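Local coordinates for cytosine-specific methyltransferase (Escherichia coli O157:H7 EDL933, PDB 3G7U), which probably methylates the C5 position of cytosine in DNA, using S-adenosyl-L-methionine as methyl donor, at residues A[44-49]-A[235-240]; A[77-82]-A[98-103]; A[251-256]-A[320-325]. All coordinates share one frame; numbering follows the deposited sequence. Where two conformers were deposited one is given.

Contact 1: A[44-49]-A[235-240]; sequences FPRSLH and PRNVGD
The carbonyl oxygen of Asn237 is joined to the backbone of Arg46 through a water: the water gives a hydrogen to Asn237 O at 2.6 Å and takes the N-H of Arg46 N at 2.8 Å. A second water donates to Gly239 O at 2.9 Å and, in the conformer described, accepts a weak bond from NH1 of Arg46. Pro45 leans over the same strip of backbone, its CD 3.9 Å from Asn237 O.

Arg46 was modelled in two conformers, so its side chain is the less certain half of the contact. In this conformer a chain bent at chi2 and chi3 brings the guanidinium across Asn237, OD1 lying over one of its faces. NH2 comes to 3.2 Å from Asn237 OD1, but the angle is poor, and the approach is not a hydrogen bond. Asn237 itself has positive phi in the type II turn from Pro235 to Val238.

The apolar contact is between Val238 and Phe44. Val238, with CG1 anti to its N (chi1 166°), brings both methyls near CD1 and CE1 of Phe44, obliquely; Val238 CG2 meets Phe44 CD1 at 3.9 Å. Phe44 also stacks with His40 of helix 34-43, and Val238 touches Trp333.

Gly239 bonds directly to the backbone of Asn43, but between the two segments themselves waters carry the polar link, while the Val238-Phe44 contact is apolar.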
loop_
_atom_site.group_PDB
_atom_site.type_symbol
_atom_site.label_atom_id
_atom_site.label_comp_id
_atom_site.label_asym_id
_atom_site.label_seq_id
_atom_site.Cartn_x
_atom_site.Cartn_y
_atom_site.Cartn_z
ATOM N N PHE A 44 10.014 -8.067 -3.401
ATOM C CA PHE A 44 9.373 -9.202 -4.108
ATOM C C PHE A 44 10.346 -9.768 -5.158
ATOM O O PHE A 44 10.098 -9.663 -6.365
ATOM C CB PHE A 44 8.068 -8.761 -4.795
ATOM C CG PHE A 44 7.013 -8.294 -3.843
ATOM C CD1 PHE A 44 6.079 -9.190 -3.304
ATOM C CD2 PHE A 44 7.002 -6.960 -3.420
ATOM C CE1 PHE A 44 5.097 -8.739 -2.374
ATOM C CE2 PHE A 44 6.049 -6.492 -2.491
ATOM C CZ PHE A 44 5.088 -7.397 -1.965
ATOM N N PRO A 45 11.465 -10.351 -4.712
ATOM C CA PRO A 45 12.512 -10.721 -5.672
ATOM C C PRO A 45 12.132 -11.806 -6.656
ATOM O O PRO A 45 12.825 -11.948 -7.657
ATOM C CB PRO A 45 13.680 -11.186 -4.790
ATOM C CG PRO A 45 13.077 -11.525 -3.517
ATOM C CD PRO A 45 11.834 -10.711 -3.335
ATOM N N ARG A 46 11.032 -12.524 -6.428
ATOM C CA ARG A 46 10.614 -13.585 -7.350
ATOM C C ARG A 46 9.488 -13.178 -8.296
ATOM O O ARG A 46 9.113 -13.950 -9.168
ATOM C CB ARG A 46 10.232 -14.863 -6.601
ATOM C CG ARG A 46 11.033 -15.121 -5.330
ATOM C CD ARG A 46 12.394 -15.783 -5.525
ATOM N NE ARG A 46 12.645 -16.791 -4.487
ATOM C CZ ARG A 46 13.003 -16.551 -3.221
ATOM N NH1 ARG A 46 13.173 -15.310 -2.761
ATOM N NH2 ARG A 46 13.187 -17.571 -2.394
ATOM N N SER A 47 8.952 -11.964 -8.139
ATOM C CA SER A 47 7.985 -11.466 -9.100
ATOM C C SER A 47 8.724 -10.949 -10.306
ATOM O O SER A 47 9.853 -10.503 -10.165
ATOM C CB SER A 47 7.182 -10.310 -8.482
ATOM O OG SER A 47 6.515 -10.799 -7.330
ATOM N N LEU A 48 8.105 -10.977 -11.477
ATOM C CA LEU A 48 8.682 -10.337 -12.646
ATOM C C LEU A 48 8.435 -8.837 -12.517
ATOM O O LEU A 48 7.421 -8.452 -11.973
ATOM C CB LEU A 48 8.002 -10.802 -13.924
ATOM C CG LEU A 48 8.206 -12.288 -14.224
ATOM C CD1 LEU A 48 7.555 -12.560 -15.577
ATOM C CD2 LEU A 48 9.684 -12.538 -14.285
ATOM N N HIS A 49 9.363 -8.023 -13.009
ATOM C CA HIS A 49 9.207 -6.552 -12.933
ATOM C C HIS A 49 9.302 -5.942 -14.272
ATOM O O HIS A 49 10.305 -6.128 -14.979
ATOM C CB HIS A 49 10.250 -5.977 -11.968
ATOM C CG HIS A 49 9.961 -6.335 -10.558
ATOM N ND1 HIS A 49 10.449 -7.479 -9.957
ATOM C CD2 HIS A 49 9.117 -5.773 -9.659
ATOM C CE1 HIS A 49 9.927 -7.602 -8.752
ATOM N NE2 HIS A 49 9.109 -6.582 -8.550
ATOM N N PRO A 235 5.031 -13.834 3.420
ATOM C CA PRO A 235 4.591 -14.840 2.436
ATOM C C PRO A 235 5.752 -15.567 1.798
ATOM O O PRO A 235 6.891 -15.066 1.795
ATOM C CB PRO A 235 3.807 -14.011 1.403
ATOM C CG PRO A 235 3.423 -12.765 2.164
ATOM C CD PRO A 235 4.611 -12.481 3.004
ATOM N N ARG A 236 5.482 -16.775 1.303
ATOM C CA ARG A 236 6.509 -17.595 0.675
ATOM C C ARG A 236 7.124 -16.804 -0.473
ATOM O O ARG A 236 6.403 -16.132 -1.232
ATOM C CB ARG A 236 5.903 -18.920 0.172
ATOM C CG ARG A 236 6.882 -19.922 -0.462
ATOM C CD ARG A 236 6.164 -21.236 -0.836
ATOM N NE ARG A 236 4.831 -20.958 -1.377
ATOM C CZ ARG A 236 4.535 -20.825 -2.672
ATOM N NH1 ARG A 236 3.282 -20.549 -3.030
ATOM N NH2 ARG A 236 5.472 -20.978 -3.612
ATOM N N ASN A 237 8.457 -16.818 -0.524
ATOM C CA ASN A 237 9.254 -16.190 -1.598
ATOM C C ASN A 237 9.301 -14.647 -1.574
ATOM O O ASN A 237 9.881 -14.017 -2.456
ATOM C CB ASN A 237 8.813 -16.683 -2.973
ATOM C CG ASN A 237 9.092 -18.159 -3.173
ATOM O OD1 ASN A 237 10.184 -18.637 -2.885
ATOM N ND2 ASN A 237 8.094 -18.882 -3.653
ATOM N N VAL A 238 8.724 -14.055 -0.536
ATOM C CA VAL A 238 8.651 -12.594 -0.426
ATOM C C VAL A 238 9.686 -12.141 0.593
ATOM O O VAL A 238 9.968 -12.863 1.544
ATOM C CB VAL A 238 7.206 -12.198 -0.030
ATOM C CG1 VAL A 238 7.092 -10.742 0.449
ATOM C CG2 VAL A 238 6.250 -12.514 -1.223
ATOM N N GLY A 239 10.273 -10.960 0.406
ATOM C CA GLY A 239 11.119 -10.387 1.465
ATOM C C GLY A 239 12.582 -10.226 1.090
ATOM O O GLY A 239 13.171 -11.091 0.449
ATOM N N ASP A 240 13.173 -9.110 1.491
ATOM C CA ASP A 240 14.593 -8.873 1.327
ATOM C C ASP A 240 15.340 -9.714 2.377
ATOM O O ASP A 240 15.068 -9.627 3.569
ATOM C CB ASP A 240 14.877 -7.378 1.503
ATOM C CG ASP A 240 16.361 -7.043 1.481
ATOM O OD1 ASP A 240 17.010 -7.255 0.435
ATOM O OD2 ASP A 240 16.856 -6.527 2.499
HETATM O O HOH W 1 9.061 -12.506 -4.390
HETATM O O HOH W 2 12.931 -13.769 -0.619
#

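Contact 2: A[77-82]-A[98-103]; sequences GGPPCQ and QLYMHF
Pro79 is the bump and the groove between Tyr100 and Phe103, three residues apart on helix 94-110, is the hollow. CB of Pro79 lodges there, 3.7 Å from Tyr100 CD1 and 3.8 Å from Phe103 CB. Both aromatic residues carry CG anti to the backbone N (chi1 -174° and -180°). In Phe103 that torsion turns the face of the ring to Pro79, whose CD stands 4.3 Å from the ring centroid and only 11° off its normal, a CH-pi contact over the face. Farther along the ring, Gly77 has no side chain to intervene, and CE1 of Phe103 comes to 3.8 Å from Gly77 N.

Pro80 makes the second bump: its CG rests on CB of Leu99 at 3.8 Å. Pro80 O lies at the edge of the Tyr100 ring, near the ring plane. These prolines lead into Cys81, the predicted catalytic cysteine, as in the Pro-Cys loop of C5-methyltransferases. Nearby, Tyr100 OH hydrogen-bonds a glycerol, probably from the crystallisation liquor.

The loop leaves strand 74-77, which pairs with strand 114-119; helix 94-110 is the crossover between them. Pro79 and Phe103 both touch Ala117 of that second strand, while Tyr100 leans on Arg132 and Ala135 of helix 129-140.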
loop_
_atom_site.group_PDB
_atom_site.type_symbol
_atom_site.label_atom_id
_atom_site.label_comp_id
_atom_site.label_asym_id
_atom_site.label_seq_id
_atom_site.Cartn_x
_atom_site.Cartn_y
_atom_site.Cartn_z
ATOM N N GLY A 77 -4.684 -3.501 -9.125
ATOM C CA GLY A 77 -3.805 -2.368 -9.332
ATOM C C GLY A 77 -4.445 -1.060 -8.924
ATOM O O GLY A 77 -5.583 -1.043 -8.448
ATOM N N GLY A 78 -3.725 0.019 -9.169
ATOM C CA GLY A 78 -4.241 1.379 -8.927
ATOM C C GLY A 78 -4.316 2.216 -10.189
ATOM O O GLY A 78 -3.414 2.987 -10.446
ATOM N N PRO A 79 -5.413 2.116 -10.955
ATOM C CA PRO A 79 -5.467 2.905 -12.167
ATOM C C PRO A 79 -5.453 4.391 -11.807
ATOM O O PRO A 79 -6.180 4.804 -10.902
ATOM C CB PRO A 79 -6.804 2.510 -12.785
ATOM C CG PRO A 79 -7.572 1.937 -11.750
ATOM C CD PRO A 79 -6.619 1.285 -10.804
ATOM N N PRO A 80 -4.612 5.179 -12.490
ATOM C CA PRO A 80 -4.526 6.600 -12.175
ATOM C C PRO A 80 -5.775 7.302 -12.652
ATOM O O PRO A 80 -6.515 6.797 -13.482
ATOM C CB PRO A 80 -3.324 7.079 -12.998
ATOM C CG PRO A 80 -2.641 5.839 -13.497
ATOM C CD PRO A 80 -3.717 4.819 -13.595
ATOM N N CYS A 81 -6.016 8.472 -12.109
ATOM C CA CYS A 81 -7.167 9.231 -12.476
ATOM C C CYS A 81 -6.745 10.666 -12.282
ATOM O O CYS A 81 -5.988 10.944 -11.359
ATOM C CB CYS A 81 -8.308 8.865 -11.525
ATOM S SG CYS A 81 -9.809 9.789 -11.748
ATOM N N GLN A 82 -7.222 11.562 -13.151
ATOM C CA GLN A 82 -7.029 13.016 -12.993
ATOM C C GLN A 82 -7.497 13.508 -11.600
ATOM O O GLN A 82 -6.809 14.308 -10.963
ATOM C CB GLN A 82 -7.738 13.768 -14.125
ATOM C CG GLN A 82 -7.612 15.296 -14.071
ATOM C CD GLN A 82 -8.501 16.019 -15.088
ATOM O OE1 GLN A 82 -8.994 15.428 -16.061
ATOM N NE2 GLN A 82 -8.704 17.314 -14.863
ATOM N N GLN A 98 -6.409 8.538 -19.585
ATOM C CA GLN A 98 -6.093 7.492 -20.556
ATOM C C GLN A 98 -5.600 6.243 -19.856
ATOM O O GLN A 98 -6.078 5.155 -20.152
ATOM C CB GLN A 98 -5.081 7.967 -21.598
ATOM C CG GLN A 98 -5.741 8.738 -22.754
ATOM C CD GLN A 98 -4.824 9.791 -23.366
ATOM O OE1 GLN A 98 -3.934 10.328 -22.699
ATOM N NE2 GLN A 98 -5.049 10.103 -24.642
ATOM N N LEU A 99 -4.685 6.385 -18.904
ATOM C CA LEU A 99 -4.186 5.201 -18.166
ATOM C C LEU A 99 -5.262 4.423 -17.408
ATOM O O LEU A 99 -5.201 3.184 -17.287
ATOM C CB LEU A 99 -3.020 5.574 -17.235
ATOM C CG LEU A 99 -1.740 6.037 -17.947
ATOM C CD1 LEU A 99 -0.777 6.662 -16.966
ATOM C CD2 LEU A 99 -1.078 4.915 -18.736
ATOM N N TYR A 100 -6.245 5.155 -16.878
ATOM C CA TYR A 100 -7.406 4.550 -16.232
ATOM C C TYR A 100 -8.094 3.552 -17.143
ATOM O O TYR A 100 -8.393 2.426 -16.745
ATOM C CB TYR A 100 -8.412 5.656 -15.837
ATOM C CG TYR A 100 -9.578 5.149 -15.023
ATOM C CD1 TYR A 100 -9.458 4.978 -13.646
ATOM C CD2 TYR A 100 -10.805 4.832 -15.621
ATOM C CE1 TYR A 100 -10.493 4.492 -12.886
ATOM C CE2 TYR A 100 -11.872 4.334 -14.840
ATOM C CZ TYR A 100 -11.692 4.186 -13.468
ATOM O OH TYR A 100 -12.696 3.708 -12.657
ATOM N N MET A 101 -8.360 4.005 -18.373
ATOM C CA MET A 101 -9.036 3.192 -19.379
ATOM C C MET A 101 -8.207 1.986 -19.828
ATOM O O MET A 101 -8.775 0.934 -20.126
ATOM C CB MET A 101 -9.378 4.051 -20.595
ATOM C CG MET A 101 -10.575 5.023 -20.418
ATOM S SD MET A 101 -12.136 4.239 -19.941
ATOM C CE MET A 101 -12.182 2.707 -20.890
ATOM N N HIS A 102 -6.876 2.134 -19.840
ATOM C CA HIS A 102 -5.954 1.019 -20.193
ATOM C C HIS A 102 -5.963 -0.092 -19.174
ATOM O O HIS A 102 -5.787 -1.262 -19.527
ATOM C CB HIS A 102 -4.517 1.528 -20.362
ATOM C CG HIS A 102 -4.303 2.341 -21.597
ATOM N ND1 HIS A 102 -4.571 1.860 -22.858
ATOM C CD2 HIS A 102 -3.865 3.612 -21.763
ATOM C CE1 HIS A 102 -4.289 2.794 -23.748
ATOM N NE2 HIS A 102 -3.874 3.872 -23.111
ATOM N N PHE A 103 -6.146 0.248 -17.893
ATOM C CA PHE A 103 -6.309 -0.782 -16.871
ATOM C C PHE A 103 -7.466 -1.691 -17.262
ATOM O O PHE A 103 -7.363 -2.930 -17.224
ATOM C CB PHE A 103 -6.578 -0.186 -15.453
ATOM C CG PHE A 103 -6.743 -1.217 -14.355
ATOM C CD1 PHE A 103 -5.642 -1.664 -13.655
ATOM C CD2 PHE A 103 -8.016 -1.683 -13.973
ATOM C CE1 PHE A 103 -5.794 -2.594 -12.652
ATOM C CE2 PHE A 103 -8.173 -2.611 -12.985
ATOM C CZ PHE A 103 -7.075 -3.067 -12.311
#

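Contact 3: A[251-256]-A[320-325]; sequences IISGCT and TPREAA
Arg322, in the first turn of helix 321-328, binds the loop of Ser253 and Gly254 through both its side chain and its backbone. The helix opens with a capping box, and its sequence matches the TPREAA core of motif IX of C5-methyltransferases, a motif that in relatives helps to organise the target-recognition region.

Hydrogen bonds come first. With CG anti to the backbone N (chi1 178°), the Arg322 chain bends at chi2 and chi3 and brings the guanidinium back to Ser253. NE points at Ser253 O over 2.8 Å and nearly straight, at 169°, while NH2 donates to Ser253 OG at 3.0 Å; a longer, weak bond also runs from NH2 to Ser253 O. Both oxygens lie in the guanidinium plane, so the group grips the serine side-on, with two nitrogens. NH2 has a further partner in Phe334 O, which helps to fix the rotation of the guanidinium. The backbone N of Arg322 adds a bond to Gly254 O, 3.0 Å long, from 36° above the carbonyl plane. That same oxygen receives a weak bond from Thr256 N, closing the inverse gamma turn centred on Cys255. Lys340 bonds Thr256 OG1. Within the helix start, the box is reciprocal: Thr320 OG1 accepts from Glu323 N at 3.0 Å, and Glu323 OE1 accepts from Thr320 N at 2.9 Å. Arg317 makes a salt bridge to OE1 as well.

The rest are van der Waals contacts. Ile252 stretches its CD1 to within 3.6 Å of CG of Arg322, crossing the aliphatic part of the chain at a slant. Pro321 rests against Lys340, Ser343 and Phe344 of helix 340-348. Thr256 O lies 3.4 Å from both CG2 of Thr320 and CD of Pro321.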
loop_
_atom_site.group_PDB
_atom_site.type_symbol
_atom_site.label_atom_id
_atom_site.label_comp_id
_atom_site.label_asym_id
_atom_site.label_seq_id
_atom_site.Cartn_x
_atom_site.Cartn_y
_atom_site.Cartn_z
ATOM N N ILE A 251 16.774 -5.738 14.588
ATOM C CA ILE A 251 17.306 -4.588 13.854
ATOM C C ILE A 251 16.503 -4.303 12.586
ATOM O O ILE A 251 16.281 -5.196 11.774
ATOM C CB ILE A 251 18.769 -4.828 13.507
ATOM C CG1 ILE A 251 19.608 -4.803 14.809
ATOM C CG2 ILE A 251 19.326 -3.766 12.531
ATOM C CD1 ILE A 251 20.965 -5.467 14.663
ATOM N N ILE A 252 16.099 -3.047 12.425
ATOM C CA ILE A 252 15.270 -2.675 11.260
ATOM C C ILE A 252 15.796 -1.367 10.621
ATOM O O ILE A 252 16.546 -0.625 11.244
ATOM C CB ILE A 252 13.812 -2.545 11.634
ATOM C CG1 ILE A 252 13.572 -1.272 12.480
ATOM C CG2 ILE A 252 13.245 -3.847 12.357
ATOM C CD1 ILE A 252 12.134 -1.040 12.859
ATOM N N SER A 253 15.439 -1.133 9.351
ATOM C CA SER A 253 15.943 0.018 8.578
ATOM C C SER A 253 14.966 1.182 8.742
ATOM O O SER A 253 13.864 0.999 9.266
ATOM C CB SER A 253 16.083 -0.342 7.087
ATOM O OG SER A 253 14.813 -0.702 6.528
ATOM N N GLY A 254 15.397 2.372 8.311
ATOM C CA GLY A 254 14.534 3.548 8.162
ATOM C C GLY A 254 14.361 4.403 9.382
ATOM O O GLY A 254 13.459 5.243 9.414
ATOM N N CYS A 255 15.213 4.226 10.395
ATOM C CA CYS A 255 15.081 5.003 11.612
ATOM C C CYS A 255 15.964 6.261 11.503
ATOM O O CYS A 255 16.892 6.457 12.268
ATOM C CB CYS A 255 15.454 4.170 12.846
ATOM S SG CYS A 255 14.357 2.737 13.044
ATOM N N THR A 256 15.682 7.091 10.505
ATOM C CA THR A 256 16.493 8.257 10.240
ATOM C C THR A 256 15.675 9.516 10.475
ATOM O O THR A 256 14.556 9.664 9.969
ATOM C CB THR A 256 17.125 8.237 8.802
ATOM O OG1 THR A 256 17.290 9.568 8.276
ATOM C CG2 THR A 256 16.354 7.399 7.869
ATOM N N THR A 320 9.923 9.558 11.353
ATOM C CA THR A 320 10.897 8.947 10.494
ATOM C C THR A 320 10.177 8.137 9.421
ATOM O O THR A 320 8.980 7.834 9.543
ATOM C CB THR A 320 11.794 7.966 11.270
ATOM O OG1 THR A 320 10.984 6.900 11.738
ATOM C CG2 THR A 320 12.453 8.641 12.450
ATOM N N PRO A 321 10.885 7.812 8.335
ATOM C CA PRO A 321 10.241 6.912 7.360
ATOM C C PRO A 321 9.733 5.609 7.983
ATOM O O PRO A 321 8.669 5.107 7.599
ATOM C CB PRO A 321 11.384 6.616 6.372
ATOM C CG PRO A 321 12.231 7.807 6.418
ATOM C CD PRO A 321 12.188 8.313 7.871
ATOM N N ARG A 322 10.486 5.032 8.916
ATOM C CA ARG A 322 10.023 3.766 9.485
ATOM C C ARG A 322 8.758 3.976 10.318
ATOM O O ARG A 322 7.858 3.150 10.295
ATOM C CB ARG A 322 11.111 3.076 10.323
ATOM C CG ARG A 322 10.703 1.747 11.020
ATOM C CD ARG A 322 10.157 0.669 10.075
ATOM N NE ARG A 322 11.153 0.228 9.112
ATOM C CZ ARG A 322 10.875 -0.465 8.010
ATOM N NH1 ARG A 322 9.622 -0.845 7.751
ATOM N NH2 ARG A 322 11.861 -0.823 7.189
ATOM N N GLU A 323 8.660 5.117 10.993
ATOM C CA GLU A 323 7.438 5.436 11.737
ATOM C C GLU A 323 6.244 5.605 10.816
ATOM O O GLU A 323 5.167 5.085 11.110
ATOM C CB GLU A 323 7.643 6.694 12.598
ATOM C CG GLU A 323 8.578 6.389 13.799
ATOM C CD GLU A 323 9.134 7.626 14.528
ATOM O OE1 GLU A 323 9.027 8.759 14.011
ATOM O OE2 GLU A 323 9.729 7.450 15.633
ATOM N N ALA A 324 6.437 6.311 9.700
ATOM C CA ALA A 324 5.399 6.432 8.700
ATOM C C ALA A 324 4.976 5.070 8.137
ATOM O O ALA A 324 3.757 4.823 7.927
ATOM C CB ALA A 324 5.860 7.340 7.576
ATOM N N ALA A 325 5.958 4.207 7.886
ATOM C CA ALA A 325 5.706 2.833 7.366
ATOM C C ALA A 325 4.844 2.081 8.343
ATOM O O ALA A 325 3.884 1.403 7.948
ATOM C CB ALA A 325 7.001 2.077 7.155
#

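The three contacts spread across the methyltransferase. Contact 2 is internal to the Rossmann-like part, where strand 74-77 of the large mixed sheet runs into the predicted catalytic loop, and its two segments fall between those of contact 1 in the chain. Contact 1 ties an edge strand of that sheet, 48-50, through the loop before it, to the later part of the chain, at the approach to helix 241-248. Contact 3 follows beyond that helix, in the other part, probably linked to target recognition. It lies across the chain's centre from contact 2, with centres about 31 Å apart. Contacts 1 and 3 come closest, about 7 Å between nearest atoms, without touching.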